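SM80.1 Vicilin (Solanum melongena, PDB 5VF5) probably serves as a seed storage protein of the 7S globulin type, built from two cupin domains, and holds a copper ion in the second of them. Local coordinates at residues A[47-52]-A[123-128]; A[209-214]-A[228-233]; A[240-245]-A[343-348]. All coordinates share one frame; numbering follows the deposited sequence.

Interaction 1: A[47-52]-A[123-128]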
loop_
_atom_site.group_PDB
_atom_site.type_symbol
_atom_site.label_atom_id
_atom_site.label_comp_id
_atom_site.label_asym_id
_atom_site.label_seq_id
_atom_site.Cartn_x
_atom_site.Cartn_y
_atom_site.Cartn_z
ATOM N N GLU A 47 -3.077 7.772 -12.353
ATOM C CA GLU A 47 -2.897 6.746 -13.401
ATOM C C GLU A 47 -1.527 6.024 -13.419
ATOM O O GLU A 47 -1.398 4.888 -13.838
ATOM C CB GLU A 47 -3.141 7.337 -14.805
ATOM C CG GLU A 47 -2.970 6.361 -15.961
ATOM C CD GLU A 47 -3.119 6.986 -17.346
ATOM O OE1 GLU A 47 -2.931 8.216 -17.492
ATOM O OE2 GLU A 47 -3.391 6.224 -18.324
ATOM N N LYS A 48 -0.501 6.770 -12.952
ATOM C CA LYS A 48 0.853 6.192 -13.005
ATOM C C LYS A 48 1.130 5.174 -11.908
ATOM O O LYS A 48 2.167 4.459 -11.959
ATOM C CB LYS A 48 1.936 7.259 -13.050
ATOM C CG LYS A 48 1.975 8.048 -14.347
ATOM C CD LYS A 48 3.103 9.065 -14.354
ATOM C CE LYS A 48 3.201 9.760 -15.693
ATOM N NZ LYS A 48 4.308 10.741 -15.672
ATOM N N PHE A 49 0.235 5.105 -10.913
ATOM C CA PHE A 49 0.498 4.305 -9.735
ATOM C C PHE A 49 -0.219 2.955 -9.802
ATOM O O PHE A 49 -1.329 2.838 -10.343
ATOM C CB PHE A 49 0.104 5.045 -8.481
ATOM C CG PHE A 49 1.001 6.204 -8.145
ATOM C CD1 PHE A 49 2.135 6.011 -7.409
ATOM C CD2 PHE A 49 0.724 7.467 -8.637
ATOM C CE1 PHE A 49 2.983 7.061 -7.123
ATOM C CE2 PHE A 49 1.578 8.527 -8.358
ATOM C CZ PHE A 49 2.678 8.321 -7.579
ATOM N N ARG A 50 0.431 1.928 -9.280
ATOM C CA ARG A 50 -0.178 0.617 -9.134
ATOM C C ARG A 50 0.005 0.153 -7.716
ATOM O O ARG A 50 1.073 0.430 -7.107
ATOM C CB ARG A 50 0.444 -0.373 -10.088
ATOM C CG ARG A 50 0.324 -0.028 -11.570
ATOM C CD ARG A 50 -1.095 -0.096 -12.106
ATOM N NE ARG A 50 -1.556 -1.466 -12.251
ATOM C CZ ARG A 50 -1.263 -2.274 -13.272
ATOM N NH1 ARG A 50 -0.465 -1.856 -14.259
ATOM N NH2 ARG A 50 -1.763 -3.509 -13.306
ATOM N N VAL A 51 -0.915 -0.666 -7.216
ATOM C CA VAL A 51 -0.712 -1.351 -5.962
ATOM C C VAL A 51 -0.744 -2.832 -6.149
ATOM O O VAL A 51 -1.467 -3.344 -7.022
ATOM C CB VAL A 51 -1.642 -0.907 -4.794
ATOM C CG1 VAL A 51 -1.365 0.531 -4.391
ATOM C CG2 VAL A 51 -3.087 -1.129 -5.099
ATOM N N SER A 52 0.017 -3.532 -5.327
ATOM C CA SER A 52 0.127 -4.989 -5.429
ATOM C C SER A 52 0.381 -5.590 -4.056
ATOM O O SER A 52 0.669 -4.877 -3.075
ATOM C CB SER A 52 1.254 -5.361 -6.412
ATOM O OG SER A 52 2.500 -4.824 -5.977
ATOM N N TYR A 123 2.626 -5.155 1.133
ATOM C CA TYR A 123 1.823 -4.245 0.309
ATOM C C TYR A 123 2.764 -3.303 -0.425
ATOM O O TYR A 123 3.637 -2.685 0.192
ATOM C CB TYR A 123 0.881 -3.461 1.227
ATOM C CG TYR A 123 -0.114 -2.485 0.623
ATOM C CD1 TYR A 123 -0.735 -2.751 -0.583
ATOM C CD2 TYR A 123 -0.496 -1.325 1.326
ATOM C CE1 TYR A 123 -1.658 -1.874 -1.117
ATOM C CE2 TYR A 123 -1.448 -0.464 0.818
ATOM C CZ TYR A 123 -2.028 -0.741 -0.393
ATOM O OH TYR A 123 -2.972 0.119 -0.881
ATOM N N VAL A 124 2.604 -3.155 -1.729
ATOM C CA VAL A 124 3.520 -2.439 -2.588
ATOM C C VAL A 124 2.825 -1.349 -3.355
ATOM O O VAL A 124 1.792 -1.591 -3.989
ATOM C CB VAL A 124 4.202 -3.404 -3.565
ATOM C CG1 VAL A 124 5.195 -2.677 -4.458
ATOM C CG2 VAL A 124 4.851 -4.575 -2.848
ATOM N N LEU A 125 3.420 -0.164 -3.371
ATOM C CA LEU A 125 3.045 0.925 -4.272
ATOM C C LEU A 125 4.135 1.006 -5.334
ATOM O O LEU A 125 5.330 1.011 -4.954
ATOM C CB LEU A 125 3.042 2.248 -3.507
ATOM C CG LEU A 125 2.644 3.467 -4.337
ATOM C CD1 LEU A 125 1.174 3.426 -4.769
ATOM C CD2 LEU A 125 2.977 4.773 -3.612
ATOM N N ALA A 126 3.787 1.084 -6.623
ATOM C CA ALA A 126 4.789 1.338 -7.646
ATOM C C ALA A 126 4.315 2.458 -8.547
ATOM O O ALA A 126 3.123 2.634 -8.760
ATOM C CB ALA A 126 5.101 0.087 -8.448
ATOM N N LYS A 127 5.268 3.230 -9.058
ATOM C CA LYS A 127 4.974 4.256 -10.022
ATOM C C LYS A 127 5.695 3.956 -11.338
ATOM O O LYS A 127 6.912 3.686 -11.338
ATOM C CB LYS A 127 5.445 5.648 -9.508
ATOM C CG LYS A 127 4.963 6.774 -10.382
ATOM C CD LYS A 127 5.527 8.104 -9.977
ATOM C CE LYS A 127 5.007 9.182 -10.923
ATOM N NZ LYS A 127 5.598 10.509 -10.612
ATOM N N SER A 128 4.968 4.032 -12.442
ATOM C CA SER A 128 5.561 3.784 -13.747
ATOM C C SER A 128 6.584 4.838 -14.129
ATOM O O SER A 128 6.495 5.982 -13.718
ATOM C CB SER A 128 4.480 3.687 -14.789
ATOM O OG SER A 128 3.739 4.893 -14.887
#

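Interaction 2: A[209-214]-A[228-233]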
loop_
_atom_site.group_PDB
_atom_site.type_symbol
_atom_site.label_atom_id
_atom_site.label_comp_id
_atom_site.label_asym_id
_atom_site.label_seq_id
_atom_site.Cartn_x
_atom_site.Cartn_y
_atom_site.Cartn_z
ATOM N N GLY A 209 18.194 1.424 4.226
ATOM C CA GLY A 209 17.413 0.394 4.861
ATOM C C GLY A 209 15.995 0.824 5.187
ATOM O O GLY A 209 15.569 1.981 4.938
ATOM N N PRO A 210 15.232 -0.118 5.730
ATOM C CA PRO A 210 13.866 0.179 6.096
ATOM C C PRO A 210 13.804 1.098 7.299
ATOM O O PRO A 210 14.777 1.230 8.065
ATOM C CB PRO A 210 13.313 -1.163 6.475
ATOM C CG PRO A 210 14.490 -1.951 6.924
ATOM C CD PRO A 210 15.589 -1.518 6.024
ATOM N N PHE A 211 12.652 1.732 7.443
ATOM C CA PHE A 211 12.269 2.432 8.634
ATOM C C PHE A 211 10.940 1.912 9.140
ATOM O O PHE A 211 10.173 1.312 8.398
ATOM C CB PHE A 211 12.214 3.958 8.426
ATOM C CG PHE A 211 11.422 4.398 7.241
ATOM C CD1 PHE A 211 12.017 4.481 5.987
ATOM C CD2 PHE A 211 10.106 4.818 7.391
ATOM C CE1 PHE A 211 11.284 4.926 4.877
ATOM C CE2 PHE A 211 9.384 5.259 6.300
ATOM C CZ PHE A 211 9.972 5.329 5.055
ATOM N N ASN A 212 10.634 2.198 10.397
ATOM C CA ASN A 212 9.480 1.598 11.080
ATOM C C ASN A 212 9.022 2.560 12.170
ATOM O O ASN A 212 9.831 2.991 12.996
ATOM C CB ASN A 212 9.904 0.252 11.650
ATOM C CG ASN A 212 8.746 -0.588 12.160
ATOM O OD1 ASN A 212 7.953 -0.118 12.961
ATOM N ND2 ASN A 212 8.664 -1.879 11.712
ATOM N N LEU A 213 7.747 2.941 12.131
ATOM C CA LEU A 213 7.218 3.934 13.070
ATOM C C LEU A 213 6.302 3.304 14.125
ATOM O O LEU A 213 5.689 4.041 14.895
ATOM C CB LEU A 213 6.439 5.006 12.285
ATOM C CG LEU A 213 7.239 5.970 11.388
ATOM C CD1 LEU A 213 7.753 5.338 10.094
ATOM C CD2 LEU A 213 6.386 7.181 11.031
ATOM N N MET A 214 6.251 1.965 14.175
ATOM C CA MET A 214 5.264 1.236 14.991
ATOM C C MET A 214 5.329 1.628 16.462
ATOM O O MET A 214 4.300 1.712 17.128
ATOM C CB MET A 214 5.470 -0.280 14.897
ATOM C CG MET A 214 4.814 -0.960 13.700
ATOM S SD MET A 214 4.807 -2.760 13.897
ATOM C CE MET A 214 3.722 -2.947 15.306
ATOM N N ILE A 228 -0.682 6.903 12.362
ATOM C CA ILE A 228 0.647 7.476 12.176
ATOM C C ILE A 228 1.077 7.322 10.752
ATOM O O ILE A 228 0.579 6.432 10.028
ATOM C CB ILE A 228 1.684 6.972 13.136
ATOM C CG1 ILE A 228 2.921 7.938 13.222
ATOM C CG2 ILE A 228 2.071 5.553 12.760
ATOM C CD1 ILE A 228 3.941 7.581 14.292
ATOM N N GLU A 229 1.905 8.260 10.329
ATOM C CA GLU A 229 2.276 8.349 8.966
ATOM C C GLU A 229 3.735 8.671 8.802
ATOM O O GLU A 229 4.308 9.465 9.547
ATOM C CB GLU A 229 1.426 9.457 8.380
ATOM C CG GLU A 229 1.753 9.894 7.015
ATOM C CD GLU A 229 0.838 10.995 6.592
ATOM O OE1 GLU A 229 -0.204 10.646 6.097
ATOM O OE2 GLU A 229 1.182 12.189 6.753
ATOM N N ALA A 230 4.319 8.050 7.792
ATOM C CA ALA A 230 5.612 8.397 7.272
ATOM C C ALA A 230 5.390 9.348 6.102
ATOM O O ALA A 230 4.889 8.935 5.052
ATOM C CB ALA A 230 6.342 7.135 6.834
ATOM N N SER A 231 5.743 10.614 6.315
ATOM C CA SER A 231 5.558 11.691 5.350
ATOM C C SER A 231 6.853 11.992 4.637
ATOM O O SER A 231 7.945 11.811 5.219
ATOM C CB SER A 231 5.142 12.991 6.053
ATOM O OG SER A 231 6.230 13.544 6.816
ATOM N N PRO A 232 6.769 12.491 3.400
ATOM C CA PRO A 232 7.991 12.928 2.723
ATOM C C PRO A 232 8.645 14.131 3.383
ATOM O O PRO A 232 9.814 14.370 3.144
ATOM C CB PRO A 232 7.524 13.219 1.295
ATOM C CG PRO A 232 6.075 13.544 1.450
ATOM C CD PRO A 232 5.588 12.700 2.550
ATOM N N GLU A 233 7.899 14.895 4.189
ATOM C CA GLU A 233 8.519 15.991 4.948
ATOM C C GLU A 233 9.618 15.431 5.837
ATOM O O GLU A 233 10.675 16.037 5.979
ATOM C CB GLU A 233 7.467 16.701 5.808
ATOM C CG GLU A 233 6.585 17.710 5.098
ATOM C CD GLU A 233 5.300 17.144 4.532
ATOM O OE1 GLU A 233 5.250 15.895 4.296
ATOM O OE2 GLU A 233 4.353 17.948 4.310
#

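Interaction 3: A[240-245]-A[343-348]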
loop_
_atom_site.group_PDB
_atom_site.type_symbol
_atom_site.label_atom_id
_atom_site.label_comp_id
_atom_site.label_asym_id
_atom_site.label_seq_id
_atom_site.Cartn_x
_atom_site.Cartn_y
_atom_site.Cartn_z
ATOM N N ASP A 240 10.961 11.743 -3.717
ATOM C CA ASP A 240 10.950 11.598 -5.176
ATOM C C ASP A 240 9.595 11.162 -5.737
ATOM O O ASP A 240 9.146 11.685 -6.739
ATOM C CB ASP A 240 12.096 10.695 -5.683
ATOM C CG ASP A 240 12.220 9.349 -4.953
ATOM O OD1 ASP A 240 11.362 8.941 -4.115
ATOM O OD2 ASP A 240 13.250 8.656 -5.226
ATOM N N LEU A 241 8.952 10.208 -5.070
ATOM C CA LEU A 241 7.627 9.767 -5.420
ATOM C C LEU A 241 6.548 10.714 -4.890
ATOM O O LEU A 241 5.440 10.653 -5.347
ATOM C CB LEU A 241 7.399 8.387 -4.861
ATOM C CG LEU A 241 8.096 7.246 -5.569
ATOM C CD1 LEU A 241 7.900 5.978 -4.766
ATOM C CD2 LEU A 241 7.505 7.069 -6.946
ATOM N N ASP A 242 6.897 11.559 -3.927
ATOM C CA ASP A 242 5.979 12.427 -3.212
ATOM C C ASP A 242 4.861 11.594 -2.611
ATOM O O ASP A 242 3.683 11.895 -2.758
ATOM C CB ASP A 242 5.462 13.571 -4.077
ATOM C CG ASP A 242 4.738 14.613 -3.274
ATOM O OD1 ASP A 242 4.981 14.702 -2.039
ATOM O OD2 ASP A 242 3.922 15.345 -3.863
ATOM N N ALA A 243 5.276 10.560 -1.907
ATOM C CA ALA A 243 4.372 9.582 -1.315
ATOM C C ALA A 243 4.459 9.571 0.206
ATOM O O ALA A 243 5.491 9.904 0.787
ATOM C CB ALA A 243 4.624 8.203 -1.888
ATOM N N ALA A 244 3.395 9.133 0.840
ATOM C CA ALA A 244 3.356 8.852 2.247
ATOM C C ALA A 244 2.915 7.430 2.473
ATOM O O ALA A 244 2.221 6.828 1.620
ATOM C CB ALA A 244 2.409 9.777 2.950
ATOM N N VAL A 245 3.224 6.915 3.650
ATOM C CA VAL A 245 2.705 5.624 4.087
ATOM C C VAL A 245 2.026 5.833 5.426
ATOM O O VAL A 245 2.675 6.255 6.383
ATOM C CB VAL A 245 3.778 4.523 4.210
ATOM C CG1 VAL A 245 3.133 3.237 4.645
ATOM C CG2 VAL A 245 4.575 4.420 2.924
ATOM N N GLY A 343 -0.242 7.382 0.330
ATOM C CA GLY A 343 -0.623 8.738 -0.043
ATOM C C GLY A 343 0.143 9.221 -1.268
ATOM O O GLY A 343 1.379 9.114 -1.309
ATOM N N ILE A 344 -0.586 9.712 -2.245
ATOM C CA ILE A 344 -0.039 10.230 -3.481
ATOM C C ILE A 344 -0.183 11.766 -3.361
ATOM O O ILE A 344 -1.156 12.238 -2.732
ATOM C CB ILE A 344 -0.822 9.602 -4.670
ATOM C CG1 ILE A 344 -0.501 8.056 -4.710
ATOM C CG2 ILE A 344 -0.458 10.303 -5.979
ATOM C CD1 ILE A 344 -1.428 7.262 -5.587
ATOM N N ASN A 345 0.755 12.554 -3.915
ATOM C CA ASN A 345 0.744 14.010 -3.743
ATOM C C ASN A 345 0.819 14.350 -2.236
ATOM O O ASN A 345 0.058 15.208 -1.739
ATOM C CB ASN A 345 -0.477 14.694 -4.403
ATOM C CG ASN A 345 -0.573 14.416 -5.889
ATOM O OD1 ASN A 345 -1.681 14.063 -6.389
ATOM N ND2 ASN A 345 0.560 14.490 -6.587
ATOM N N ALA A 346 1.748 13.696 -1.516
ATOM C CA ALA A 346 1.700 13.732 -0.066
ATOM C C ALA A 346 2.293 14.994 0.591
ATOM O O ALA A 346 1.786 15.408 1.641
ATOM C CB ALA A 346 2.401 12.528 0.508
ATOM N N MET A 347 3.326 15.601 0.001
ATOM C CA MET A 347 3.915 16.745 0.643
ATOM C C MET A 347 2.846 17.827 0.804
ATOM O O MET A 347 2.087 18.123 -0.133
ATOM C CB MET A 347 5.070 17.339 -0.161
ATOM C CG MET A 347 5.829 18.344 0.651
ATOM S SD MET A 347 7.051 17.565 1.715
ATOM C CE MET A 347 8.382 17.397 0.581
ATOM N N PHE A 348 2.833 18.420 1.992
ATOM C CA PHE A 348 1.932 19.519 2.363
ATOM C C PHE A 348 0.504 19.044 2.678
ATOM O O PHE A 348 -0.347 19.881 3.004
ATOM C CB PHE A 348 1.930 20.671 1.319
ATOM C CG PHE A 348 3.313 21.097 0.896
ATOM C CD1 PHE A 348 4.203 21.504 1.843
ATOM C CD2 PHE A 348 3.727 21.008 -0.434
ATOM C CE1 PHE A 348 5.510 21.896 1.499
ATOM C CE2 PHE A 348 5.017 21.382 -0.803
ATOM C CZ PHE A 348 5.908 21.833 0.175
HETATM O O HOH W 1 2.727 11.459 -5.613
HETATM O O HOH W 2 2.668 17.351 -2.843
HETATM O O HOH W 3 3.132 15.403 -6.336
#

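Interaction 1: A[47-52]-A[123-128]
With CG anti to its carbonyl carbon (chi1 -71°), Phe49 leans its ring toward Lys127, whose CG lies anti to the backbone N (chi1 -171°) and starts an extended chain across one ring face. The aliphatic stem makes the touch, a CH-pi contact with Lys127 CG 4.0 Å from the centroid of the Phe49 ring and displaced toward the rim. Farther out, Lys127 CE passes 3.9 Å from CD of the likewise extended Lys48. Their like charges stay 5.2 Å apart from Lys48 NZ to Lys127 NZ, at the partly solvent-open end of the contact. Deeper in, Leu125 CD1 touches Phe49 CD1 at 3.8 Å and also reaches Val51 CG1. Tyr123 brings CE1 to 3.8 Å from Val51 CB and sets its ring edge against Ser52 O, while its hydroxyl bonds to Val267 O.

On the reverse face, in the conformer given, Ser52 OG lies beside Val124 CB. Ala126 is small beside Arg50, whose guanidinium leads off to Leu33 O and Gly133 O. Two backbone bonds join Arg50 to Ala126, with Arg50 N 2.8 Å from Ala126 O, and two more join Ser52 to Val124. Ser128 N adds a nearly straight bond of 2.9 Å to Lys48 O. Between these pairs the CA-H groups of Phe49, Val51, Leu125 and Lys127 also point at carbonyls across the gap.

Phe49, Val51, Tyr123 and Leu125 cover strand 337-344 with their side chains, while Leu33 on one flank and strand 69-77 on the other continue the backbone bonding. This is the regular antiparallel pairing of central strands in a cupin beta-barrel, here the N-terminal barrel of a bicupin, seated against its C-terminal partner.

Interaction 2: A[209-214]-A[228-233]
Ile228 opens the contact by pushing CD1 toward Leu213. Its CG1 is anti to the backbone N and the chain runs straight on (chi2 173°), which carries the terminal methyl to 4.1 Å from Leu213 CD2 and 4.0 Å from Leu213 O. At Glu229 the side chain turns to the other face of the strand and forms a salt bridge with Arg266, leaving the backbone to meet the partner: Glu229 O lies 3.4 Å from Leu213 CD2, a van der Waals touch of a methyl on a carbonyl.

Strand 225-230, to which these residues belong, lies next to strand 243-250 in the antiparallel sheet of the C-terminal cupin domain, whereas 209-214 is an irregular connection that runs alongside the strand, in nearly the opposite direction, over the face bearing Ile228 and Ala230. It is also tied to the N-terminal domain, where Phe211 shares backbone hydrogen bonding with Val100 of strand 100-103. An Asx turn shapes its far end: Asn212 OD1 accepts from Met214 N at 3.0 Å, in the carbonyl plane, and curls the chain just where Leu213 dips inward.

Ala230 comes next, again with CB directed at the connection, and it receives two hydrophobic groups. Phe211 CE2 meets Ala230 CB at 3.6 Å, so that the methyl sits at the edge of the ring, near its plane; a chi1 of 51° holds that ring between the backbone N and carbonyl carbon of Phe211. Leu213 CD1 approaches the same Ala230 CB at 4.0 Å and lies at the edge of the Phe211 ring as well, in its plane, while Phe235 stacks on Phe211. Beyond Ala230 the chain bends away through Ser231 and Pro232, and Glu233 reaches the salt-bridge partner Arg350.

Interaction 3: A[240-245]-A[343-348]
The mouth of an antiparallel strand pair in the C-terminal cupin barrel is tied off here by Asp242, which grips the turn following strand 337-344. Ala244 and Gly343 form the hydrogen-bonded pair at its base, with Gly343 N 2.8 Å from Ala244 O and Ala244 N 2.9 Å from Gly343 O. Gly343 has no CB to crowd Ala244 CB, and the CA atoms of Ala244 and Gly343 are 4.6 Å apart. Ala346 CB lies 3.7 Å from Ala244 CB.

Past this pair both chains turn sharply, Asp242 and Asn345 each adopting left-handed helical backbone angles. Asp242 then offers main chain and side chain together. Its O accepts a straight bond of 2.9 Å from Ala346 N, which approaches from above the carbonyl plane. Having CG anti to the backbone N (chi1 -169°) swings the carboxylate across to Met347, where OD1 is met on its syn side by Met347 N at 2.8 Å. Met347 CB follows close behind, the two side chains crossing at about a right angle.

The other carboxylate oxygen works through solvent: OD2 accepts from two waters, one of which also donates to Met347 O while the other accepts from Asn345 ND2. A third water links Leu241 O to Asn345 N. Met347 N on OD1 and the two waters on OD2 together hold the carboxylate in its rotation, while Ala346 N on Asp242 O ties the turn to the main chain.

Strand 243-250 runs in its sheet between 337-344 and 225-230; Pro232 packs against Asp242 and Ala346, Ile72 of strand 69-77 lies on Leu241 and Ala243, and strand 265-272 borders Ile344 on the far flank.

Interaction 3 lies between the other two, its centre about 13 Å from that of interaction 1 and about 12 Å from that of interaction 2. Across the interface of the two cupin domains, Phe49 CE2 packs 3.6 Å from Ile344 CG2 and Lys127 CB 3.6 Å from Leu241 CD2. Interaction 2 meets interaction 3 inside one sheet, Ala230 N lying 2.8 Å from Val245 O, while Glu233 OE2 comes 2.8 Å from Phe348 N, probably as a hydrogen bond. Interactions 1 and 2 do not touch, their nearest atoms being about 10 Å apart. The copper ligands Cys281, His283 and His325 belong to none of the three contacts.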